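Local coordinates for protein putative serine phosphatase (Pseudomonas aeruginosa, PDB 6K4E) that probably removes phosphate from phosphorylated threonine or serine side chains as a magnesium-containing PP2C-type phosphatase in a pathway that controls biofilm formation, at residues Arg181-Ala186 / Leu227-Thr232; Trp231-Ser236 / Leu296-Asp301. One frame throughout, in Å; residues are numbered along the deposited sequence.

Contact 1. Residues Arg181-Ala186 / Leu227-Thr232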
ATOM      1  N   ARG B 181      -9.848 -31.713  -3.618  1.00 48.23           N
ATOM      2  CA  ARG B 181      -9.797 -32.787  -4.619  1.00 48.92           C
ATOM      3  C   ARG B 181      -8.837 -33.946  -4.213  1.00 53.06           C
ATOM      4  O   ARG B 181      -9.181 -35.116  -4.355  1.00 52.34           O
ATOM      5  CB  ARG B 181      -9.354 -32.178  -5.964  1.00 48.62           C
ATOM      6  CG  ARG B 181      -9.500 -33.103  -7.161  1.00 63.66           C
ATOM      7  CD  ARG B 181      -8.874 -32.554  -8.434  1.00 72.38           C
ATOM      8  NE  ARG B 181      -7.409 -32.474  -8.351  1.00 85.13           N
ATOM      9  CZ  ARG B 181      -6.561 -33.407  -8.785  1.00 96.09           C
ATOM     10  NH1 ARG B 181      -7.015 -34.520  -9.352  1.00 72.88           N
ATOM     11  NH2 ARG B 181      -5.252 -33.232  -8.654  1.00 84.37           N
ATOM     12  N   ARG B 182      -7.631 -33.604  -3.737  1.00 50.10           N
ATOM     13  CA  ARG B 182      -6.612 -34.571  -3.347  1.00 50.84           C
ATOM     14  C   ARG B 182      -6.575 -34.817  -1.826  1.00 55.20           C
ATOM     15  O   ARG B 182      -5.665 -35.487  -1.328  1.00 57.82           O
ATOM     16  CB  ARG B 182      -5.244 -34.136  -3.890  1.00 51.36           C
ATOM     17  CG  ARG B 182      -5.065 -34.412  -5.381  1.00 64.33           C
ATOM     18  CD  ARG B 182      -3.649 -34.157  -5.861  1.00 84.74           C
ATOM     19  NE  ARG B 182      -2.674 -35.107  -5.310  1.00107.57           N
ATOM     20  CZ  ARG B 182      -1.820 -34.830  -4.327  1.00126.82           C
ATOM     21  NH1 ARG B 182      -1.816 -33.628  -3.757  1.00116.46           N
ATOM     22  NH2 ARG B 182      -0.965 -35.749  -3.905  1.00113.34           N
ATOM     23  N   ARG B 183      -7.595 -34.309  -1.110  1.00 49.73           N
ATOM     24  CA  ARG B 183      -7.789 -34.383   0.331  1.00 49.34           C
ATOM     25  C   ARG B 183      -6.480 -34.213   1.104  1.00 55.83           C
ATOM     26  O   ARG B 183      -6.063 -35.108   1.841  1.00 55.90           O
ATOM     27  CB  ARG B 183      -8.560 -35.651   0.746  1.00 50.46           C
ATOM     28  CG  ARG B 183      -9.932 -35.311   1.297  1.00 60.42           C
ATOM     29  CD  ARG B 183     -11.059 -35.865   0.459  1.00 70.11           C
ATOM     30  NE  ARG B 183     -12.146 -36.335   1.317  1.00 81.99           N
ATOM     31  CZ  ARG B 183     -13.386 -36.569   0.901  1.00 96.88           C
ATOM     32  NH1 ARG B 183     -13.715 -36.371  -0.369  1.00 80.58           N
ATOM     33  NH2 ARG B 183     -14.311 -36.991   1.757  1.00 82.70           N
ATOM     34  N   GLN B 184      -5.804 -33.062   0.889  1.00 52.30           N
ATOM     35  CA  GLN B 184      -4.578 -32.759   1.618  1.00 50.82           C
ATOM     36  C   GLN B 184      -4.355 -31.272   1.670  1.00 49.91           C
ATOM     37  O   GLN B 184      -4.838 -30.522   0.832  1.00 49.15           O
ATOM     38  CB  GLN B 184      -3.337 -33.573   1.167  1.00 53.22           C
ATOM     39  CG  GLN B 184      -2.564 -33.136  -0.052  1.00 51.42           C
ATOM     40  CD  GLN B 184      -1.230 -33.861  -0.077  1.00 67.16           C
ATOM     41  OE1 GLN B 184      -0.157 -33.256  -0.163  1.00 59.63           O
ATOM     42  NE2 GLN B 184      -1.259 -35.174   0.053  1.00 53.29           N
ATOM     43  N   LEU B 185      -3.693 -30.845   2.726  1.00 45.49           N
ATOM     44  CA  LEU B 185      -3.461 -29.442   3.028  1.00 44.19           C
ATOM     45  C   LEU B 185      -1.968 -29.157   2.999  1.00 47.70           C
ATOM     46  O   LEU B 185      -1.181 -29.987   3.453  1.00 45.44           O
ATOM     47  CB  LEU B 185      -4.024 -29.236   4.448  1.00 43.63           C
ATOM     48  CG  LEU B 185      -4.069 -27.868   5.059  1.00 46.57           C
ATOM     49  CD1 LEU B 185      -5.354 -27.700   5.859  1.00 45.81           C
ATOM     50  CD2 LEU B 185      -2.855 -27.639   5.964  1.00 45.94           C
ATOM     51  N   ALA B 186      -1.576 -27.982   2.457  1.00 44.31           N
ATOM     52  CA  ALA B 186      -0.177 -27.583   2.471  1.00 44.23           C
ATOM     53  C   ALA B 186      -0.121 -26.284   3.246  1.00 46.07           C
ATOM     54  O   ALA B 186      -0.913 -25.394   2.974  1.00 45.57           O
ATOM     55  CB  ALA B 186       0.342 -27.391   1.050  1.00 45.83           C
ATOM     56  N   LEU B 227      -6.042 -34.344   4.798  1.00 49.04           N
ATOM     57  CA  LEU B 227      -7.158 -33.464   5.146  1.00 48.60           C
ATOM     58  C   LEU B 227      -8.300 -34.364   5.533  1.00 53.58           C
ATOM     59  O   LEU B 227      -8.837 -35.073   4.683  1.00 53.94           O
ATOM     60  CB  LEU B 227      -7.478 -32.564   3.939  1.00 48.31           C
ATOM     61  CG  LEU B 227      -8.476 -31.442   4.071  1.00 51.53           C
ATOM     62  CD1 LEU B 227      -8.029 -30.430   5.091  1.00 51.66           C
ATOM     63  CD2 LEU B 227      -8.639 -30.754   2.727  1.00 50.30           C
ATOM     64  N   ALA B 228      -8.592 -34.420   6.839  1.00 51.11           N
ATOM     65  CA  ALA B 228      -9.604 -35.307   7.377  1.00 52.05           C
ATOM     66  C   ALA B 228     -10.883 -34.548   7.675  1.00 56.18           C
ATOM     67  O   ALA B 228     -10.818 -33.442   8.194  1.00 52.39           O
ATOM     68  CB  ALA B 228      -9.086 -36.002   8.636  1.00 52.92           C
ATOM     69  N   PRO B 229     -12.065 -35.115   7.368  1.00 57.78           N
ATOM     70  CA  PRO B 229     -13.321 -34.413   7.700  1.00 57.59           C
ATOM     71  C   PRO B 229     -13.546 -34.344   9.217  1.00 58.86           C
ATOM     72  O   PRO B 229     -13.066 -35.199   9.962  1.00 59.06           O
ATOM     73  CB  PRO B 229     -14.398 -35.270   7.015  1.00 60.98           C
ATOM     74  CG  PRO B 229     -13.657 -36.175   6.065  1.00 66.70           C
ATOM     75  CD  PRO B 229     -12.345 -36.423   6.738  1.00 61.73           C
ATOM     76  N   GLY B 230     -14.266 -33.322   9.658  1.00 53.70           N
ATOM     77  CA  GLY B 230     -14.549 -33.117  11.079  1.00 52.54           C
ATOM     78  C   GLY B 230     -13.493 -32.296  11.797  1.00 52.21           C
ATOM     79  O   GLY B 230     -13.494 -32.207  13.027  1.00 52.58           O
ATOM     80  N   TRP B 231     -12.610 -31.655  11.013  1.00 45.23           N
ATOM     81  CA  TRP B 231     -11.526 -30.810  11.502  1.00 42.26           C
ATOM     82  C   TRP B 231     -11.746 -29.357  11.181  1.00 45.48           C
ATOM     83  O   TRP B 231     -12.075 -28.999  10.042  1.00 46.11           O
ATOM     84  CB  TRP B 231     -10.156 -31.294  10.935  1.00 39.42           C
ATOM     85  CG  TRP B 231      -9.669 -32.555  11.577  1.00 39.36           C
ATOM     86  CD1 TRP B 231     -10.122 -33.824  11.348  1.00 42.49           C
ATOM     87  CD2 TRP B 231      -8.676 -32.657  12.601  1.00 39.51           C
ATOM     88  NE1 TRP B 231      -9.464 -34.712  12.159  1.00 42.20           N
ATOM     89  CE2 TRP B 231      -8.559 -34.024  12.933  1.00 43.38           C
ATOM     90  CE3 TRP B 231      -7.861 -31.717  13.278  1.00 40.63           C
ATOM     91  CZ2 TRP B 231      -7.664 -34.477  13.909  1.00 43.77           C
ATOM     92  CZ3 TRP B 231      -6.978 -32.164  14.250  1.00 42.04           C
ATOM     93  CH2 TRP B 231      -6.886 -33.527  14.561  1.00 43.77           C
ATOM     94  N   THR B 232     -11.520 -28.501  12.187  1.00 41.48           N
ATOM     95  CA  THR B 232     -11.595 -27.044  12.036  1.00 38.84           C
ATOM     96  C   THR B 232     -10.160 -26.548  12.126  1.00 41.73           C
ATOM     97  O   THR B 232      -9.394 -27.047  12.949  1.00 39.97           O
ATOM     98  CB  THR B 232     -12.559 -26.392  13.065  1.00 39.91           C
ATOM     99  OG1 THR B 232     -13.801 -27.085  13.033  1.00 42.32           O
ATOM    100  CG2 THR B 232     -12.836 -24.943  12.747  1.00 39.33           C
TER
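Leu185 and Leu227 meet at one end of the PP2C beta-sandwich, where the chain leaves strand 223-226 of one sheet and heads for strand 231-236 of the other. Their side chains lie at about a right angle and touch through single methyls, CD1 of Leu185 to CD1 of Leu227 at 3.9 Å. Branched, apolar leucines suit this seam, because Phe298 packs on Leu185 and Phe300 on Leu227 from the opposing sheet. With chi1 at -173°, the Leu227 branch is directed to Leu185, and CB behind it rests on the Arg183-Gln184 peptide, 3.4 Å from Arg183 C. Arg183 and Gln184 face Asp179 in a G1 beta bulge of the hairpin joining strands 171-179 and 184-190. Arg183 takes the left-handed backbone conformation of that bulge, and its long side chain can stay at the exposed margin. There its CG comes within 3.6 Å of Leu227 O, while the guanidinium reaches obliquely toward Pro229. Pro229, its phi fixed by the ring, stands in the exposed connection to strand 231-236, followed by Gly230, whose backbone angles would press a CB against the carbonyl O of Pro229 and so call for glycine. One backbone bond ties the segments: Leu227 N donates to Arg183 O at 3.1 Å, with the donor well above the carbonyl plane, 57° out of it.

Contact 2. Residues Trp231-Ser236 / Leu296-Asp301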
ATOM      1  N   TRP B 231     -12.610 -31.655  11.013  1.00 45.23           N
ATOM      2  CA  TRP B 231     -11.526 -30.810  11.502  1.00 42.26           C
ATOM      3  C   TRP B 231     -11.746 -29.357  11.181  1.00 45.48           C
ATOM      4  O   TRP B 231     -12.075 -28.999  10.042  1.00 46.11           O
ATOM      5  CB  TRP B 231     -10.156 -31.294  10.935  1.00 39.42           C
ATOM      6  CG  TRP B 231      -9.669 -32.555  11.577  1.00 39.36           C
ATOM      7  CD1 TRP B 231     -10.122 -33.824  11.348  1.00 42.49           C
ATOM      8  CD2 TRP B 231      -8.676 -32.657  12.601  1.00 39.51           C
ATOM      9  NE1 TRP B 231      -9.464 -34.712  12.159  1.00 42.20           N
ATOM     10  CE2 TRP B 231      -8.559 -34.024  12.933  1.00 43.38           C
ATOM     11  CE3 TRP B 231      -7.861 -31.717  13.278  1.00 40.63           C
ATOM     12  CZ2 TRP B 231      -7.664 -34.477  13.909  1.00 43.77           C
ATOM     13  CZ3 TRP B 231      -6.978 -32.164  14.250  1.00 42.04           C
ATOM     14  CH2 TRP B 231      -6.886 -33.527  14.561  1.00 43.77           C
ATOM     15  N   THR B 232     -11.520 -28.501  12.187  1.00 41.48           N
ATOM     16  CA  THR B 232     -11.595 -27.044  12.036  1.00 38.84           C
ATOM     17  C   THR B 232     -10.160 -26.548  12.126  1.00 41.73           C
ATOM     18  O   THR B 232      -9.394 -27.047  12.949  1.00 39.97           O
ATOM     19  CB  THR B 232     -12.559 -26.392  13.065  1.00 39.91           C
ATOM     20  OG1 THR B 232     -13.801 -27.085  13.033  1.00 42.32           O
ATOM     21  CG2 THR B 232     -12.836 -24.943  12.747  1.00 39.33           C
ATOM     22  N   PHE B 233      -9.790 -25.630  11.234  1.00 36.89           N
ATOM     23  CA  PHE B 233      -8.453 -25.062  11.128  1.00 35.39           C
ATOM     24  C   PHE B 233      -8.519 -23.615  11.525  1.00 39.29           C
ATOM     25  O   PHE B 233      -9.583 -23.006  11.412  1.00 36.88           O
ATOM     26  CB  PHE B 233      -7.882 -25.222   9.702  1.00 36.06           C
ATOM     27  CG  PHE B 233      -7.701 -26.663   9.285  1.00 37.22           C
ATOM     28  CD1 PHE B 233      -8.745 -27.368   8.696  1.00 40.28           C
ATOM     29  CD2 PHE B 233      -6.518 -27.341   9.555  1.00 39.83           C
ATOM     30  CE1 PHE B 233      -8.602 -28.713   8.366  1.00 41.90           C
ATOM     31  CE2 PHE B 233      -6.377 -28.695   9.224  1.00 43.33           C
ATOM     32  CZ  PHE B 233      -7.417 -29.362   8.616  1.00 41.31           C
ATOM     33  N   TYR B 234      -7.415 -23.094  12.104  1.00 35.05           N
ATOM     34  CA  TYR B 234      -7.390 -21.746  12.641  1.00 34.01           C
ATOM     35  C   TYR B 234      -6.086 -21.104  12.349  1.00 38.31           C
ATOM     36  O   TYR B 234      -5.035 -21.642  12.684  1.00 36.95           O
ATOM     37  CB  TYR B 234      -7.580 -21.747  14.172  1.00 35.48           C
ATOM     38  CG  TYR B 234      -8.805 -22.480  14.644  1.00 33.61           C
ATOM     39  CD1 TYR B 234      -8.771 -23.852  14.882  1.00 33.63           C
ATOM     40  CD2 TYR B 234     -10.008 -21.801  14.863  1.00 33.42           C
ATOM     41  CE1 TYR B 234      -9.902 -24.531  15.330  1.00 31.20           C
ATOM     42  CE2 TYR B 234     -11.155 -22.481  15.265  1.00 33.55           C
ATOM     43  CZ  TYR B 234     -11.083 -23.836  15.522  1.00 37.44           C
ATOM     44  OH  TYR B 234     -12.194 -24.495  15.929  1.00 44.95           O
ATOM     45  N   LEU B 235      -6.162 -19.916  11.753  1.00 37.73           N
ATOM     46  CA  LEU B 235      -5.011 -19.106  11.411  1.00 38.08           C
ATOM     47  C   LEU B 235      -5.173 -17.834  12.194  1.00 38.99           C
ATOM     48  O   LEU B 235      -6.046 -17.046  11.876  1.00 38.24           O
ATOM     49  CB  LEU B 235      -4.991 -18.822   9.893  1.00 38.54           C
ATOM     50  CG  LEU B 235      -4.427 -19.941   9.021  1.00 44.82           C
ATOM     51  CD1 LEU B 235      -4.671 -19.654   7.537  1.00 46.36           C
ATOM     52  CD2 LEU B 235      -2.922 -20.153   9.267  1.00 44.75           C
ATOM     53  N   SER B 236      -4.342 -17.623  13.207  1.00 35.06           N
ATOM     54  CA  SER B 236      -4.433 -16.417  14.007  1.00 35.44           C
ATOM     55  C   SER B 236      -3.096 -15.697  14.044  1.00 38.55           C
ATOM     56  O   SER B 236      -2.062 -16.341  14.120  1.00 37.34           O
ATOM     57  CB  SER B 236      -4.860 -16.764  15.436  1.00 38.94           C
ATOM     58  OG  SER B 236      -4.717 -15.652  16.305  1.00 43.20           O
ATOM     59  N   LEU B 296      -8.674 -16.250  11.305  1.00 36.92           N
ATOM     60  CA  LEU B 296      -9.342 -16.756  10.121  1.00 38.58           C
ATOM     61  C   LEU B 296      -9.453 -18.257  10.284  1.00 42.07           C
ATOM     62  O   LEU B 296      -8.452 -18.956  10.464  1.00 40.10           O
ATOM     63  CB  LEU B 296      -8.600 -16.354   8.827  1.00 39.56           C
ATOM     64  CG  LEU B 296      -9.270 -16.678   7.483  1.00 44.89           C
ATOM     65  CD1 LEU B 296     -10.778 -16.417   7.503  1.00 45.50           C
ATOM     66  CD2 LEU B 296      -8.579 -15.953   6.352  1.00 42.27           C
ATOM     67  N   SER B 297     -10.701 -18.732  10.338  1.00 38.35           N
ATOM     68  CA  SER B 297     -10.968 -20.137  10.540  1.00 37.21           C
ATOM     69  C   SER B 297     -11.688 -20.676   9.359  1.00 39.12           C
ATOM     70  O   SER B 297     -12.417 -19.941   8.715  1.00 39.97           O
ATOM     71  CB  SER B 297     -11.768 -20.357  11.820  1.00 39.31           C
ATOM     72  OG  SER B 297     -12.082 -21.722  12.044  1.00 40.22           O
ATOM     73  N   PHE B 298     -11.447 -21.957   9.061  1.00 36.05           N
ATOM     74  CA  PHE B 298     -12.001 -22.724   7.943  1.00 34.83           C
ATOM     75  C   PHE B 298     -12.125 -24.188   8.317  1.00 38.70           C
ATOM     76  O   PHE B 298     -11.381 -24.675   9.156  1.00 34.98           O
ATOM     77  CB  PHE B 298     -11.160 -22.528   6.678  1.00 34.82           C
ATOM     78  CG  PHE B 298      -9.701 -22.917   6.764  1.00 33.87           C
ATOM     79  CD1 PHE B 298      -8.762 -22.060   7.334  1.00 33.24           C
ATOM     80  CD2 PHE B 298      -9.255 -24.108   6.223  1.00 33.84           C
ATOM     81  CE1 PHE B 298      -7.399 -22.411   7.382  1.00 32.61           C
ATOM     82  CE2 PHE B 298      -7.899 -24.455   6.279  1.00 36.00           C
ATOM     83  CZ  PHE B 298      -6.973 -23.601   6.844  1.00 31.78           C
ATOM     84  N   ARG B 299     -13.108 -24.883   7.757  1.00 39.88           N
ATOM     85  CA  ARG B 299     -13.346 -26.267   8.124  1.00 41.84           C
ATOM     86  C   ARG B 299     -13.514 -27.153   6.901  1.00 50.36           C
ATOM     87  O   ARG B 299     -14.115 -26.728   5.915  1.00 49.27           O
ATOM     88  CB  ARG B 299     -14.588 -26.333   9.039  1.00 42.94           C
ATOM     89  CG  ARG B 299     -15.084 -27.732   9.349  1.00 46.47           C
ATOM     90  CD  ARG B 299     -16.065 -27.711  10.471  1.00 53.19           C
ATOM     91  NE  ARG B 299     -16.779 -28.979  10.578  1.00 59.87           N
ATOM     92  CZ  ARG B 299     -16.628 -29.847  11.571  1.00 68.98           C
ATOM     93  NH1 ARG B 299     -15.762 -29.603  12.548  1.00 57.39           N
ATOM     94  NH2 ARG B 299     -17.337 -30.966  11.594  1.00 49.71           N
ATOM     95  N   PHE B 300     -12.975 -28.391   6.974  1.00 50.30           N
ATOM     96  CA  PHE B 300     -13.147 -29.376   5.914  1.00 51.62           C
ATOM     97  C   PHE B 300     -14.216 -30.375   6.318  1.00 55.91           C
ATOM     98  O   PHE B 300     -14.177 -30.918   7.421  1.00 55.52           O
ATOM     99  CB  PHE B 300     -11.830 -30.067   5.481  1.00 53.76           C
ATOM    100  CG  PHE B 300     -12.035 -30.952   4.263  1.00 55.83           C
ATOM    101  CD1 PHE B 300     -12.266 -30.393   3.005  1.00 58.46           C
ATOM    102  CD2 PHE B 300     -12.084 -32.339   4.391  1.00 57.12           C
ATOM    103  CE1 PHE B 300     -12.520 -31.206   1.897  1.00 60.58           C
ATOM    104  CE2 PHE B 300     -12.341 -33.150   3.282  1.00 60.72           C
ATOM    105  CZ  PHE B 300     -12.554 -32.581   2.042  1.00 59.47           C
ATOM    106  N   ASP B 301     -15.203 -30.554   5.420  1.00 55.12           N
ATOM    107  CA  ASP B 301     -16.394 -31.410   5.499  1.00 85.49           C
ATOM    108  C   ASP B 301     -17.044 -31.448   6.884  1.00104.23           C
ATOM    109  O   ASP B 301     -17.776 -30.523   7.233  1.00 60.08           O
ATOM    110  CB  ASP B 301     -16.101 -32.822   4.977  1.00 88.41           C
ATOM    111  CG  ASP B 301     -16.349 -33.004   3.486  1.00101.42           C
ATOM    112  OD1 ASP B 301     -16.030 -32.073   2.710  1.00101.75           O
ATOM    113  OD2 ASP B 301     -16.845 -34.087   3.094  1.00109.53           O
TER
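Strands 231-236 and 296-300 run antiparallel, their axes at 158° and 4.6 Å apart at closest approach, with Phe233-Phe298 and Leu235-Leu296 as hydrogen-bonded pairs. On the face these residues share, the side chains are turned into the sandwich. Phe298 CG sits between its backbone N and carbonyl carbon (chi1 59°), which swings the ring across to the neighbouring strand, where Phe233 CB stands over one face as a CH-pi contact, 3.5 Å from the ring centroid. The two rings are nearly parallel but slid apart, with centroids 5.3 Å from each other. Leu235 CD1 adds an aliphatic neighbour at Phe298 CE1. Thr232, Tyr234, Ser297 and Arg299 occupy the other face, toward helix 269-284. Small Ser297 turns its hydroxyl back on the sheet, OG donating to Phe233 O at 2.9 Å, so this carbonyl accepts twice, also from Phe298 N. The extended Arg299 brings NH1 to Thr232 OG1 at 3.2 Å, with the hydroxyl in the guanidinium plane. Because Thr232 OG1 also bonds to Ala265 O, it both accepts and donates: the buried hydroxyl is satisfied twice over, and an arginine nitrogen is joined through it to the segment before helix 269-284.

In the fold
From the N terminus the chain passes helix 49-67, the first strands, helices 117-138 and 143-157 and strand 171-179 before reaching residues 181-186. Contact 1 closes a loop of 40 residues, free of helix, through strands 194-197, 202-205 and 223-226. Contact 2 begins where contact 1 ends, sharing Trp231 and Thr232, and closes a loop of 59 residues, just over half of it helix. The two loops thus follow one another and neither encloses the other. Contact 1 joins the turn and start of strand 184-190, next to the last strand of its sheet, to the crossover into the second sheet; contact 2 pairs two inner strands there. Those strands also bring Asp238, just after one, and Asp291, just before the other, to a shared magnesium ion.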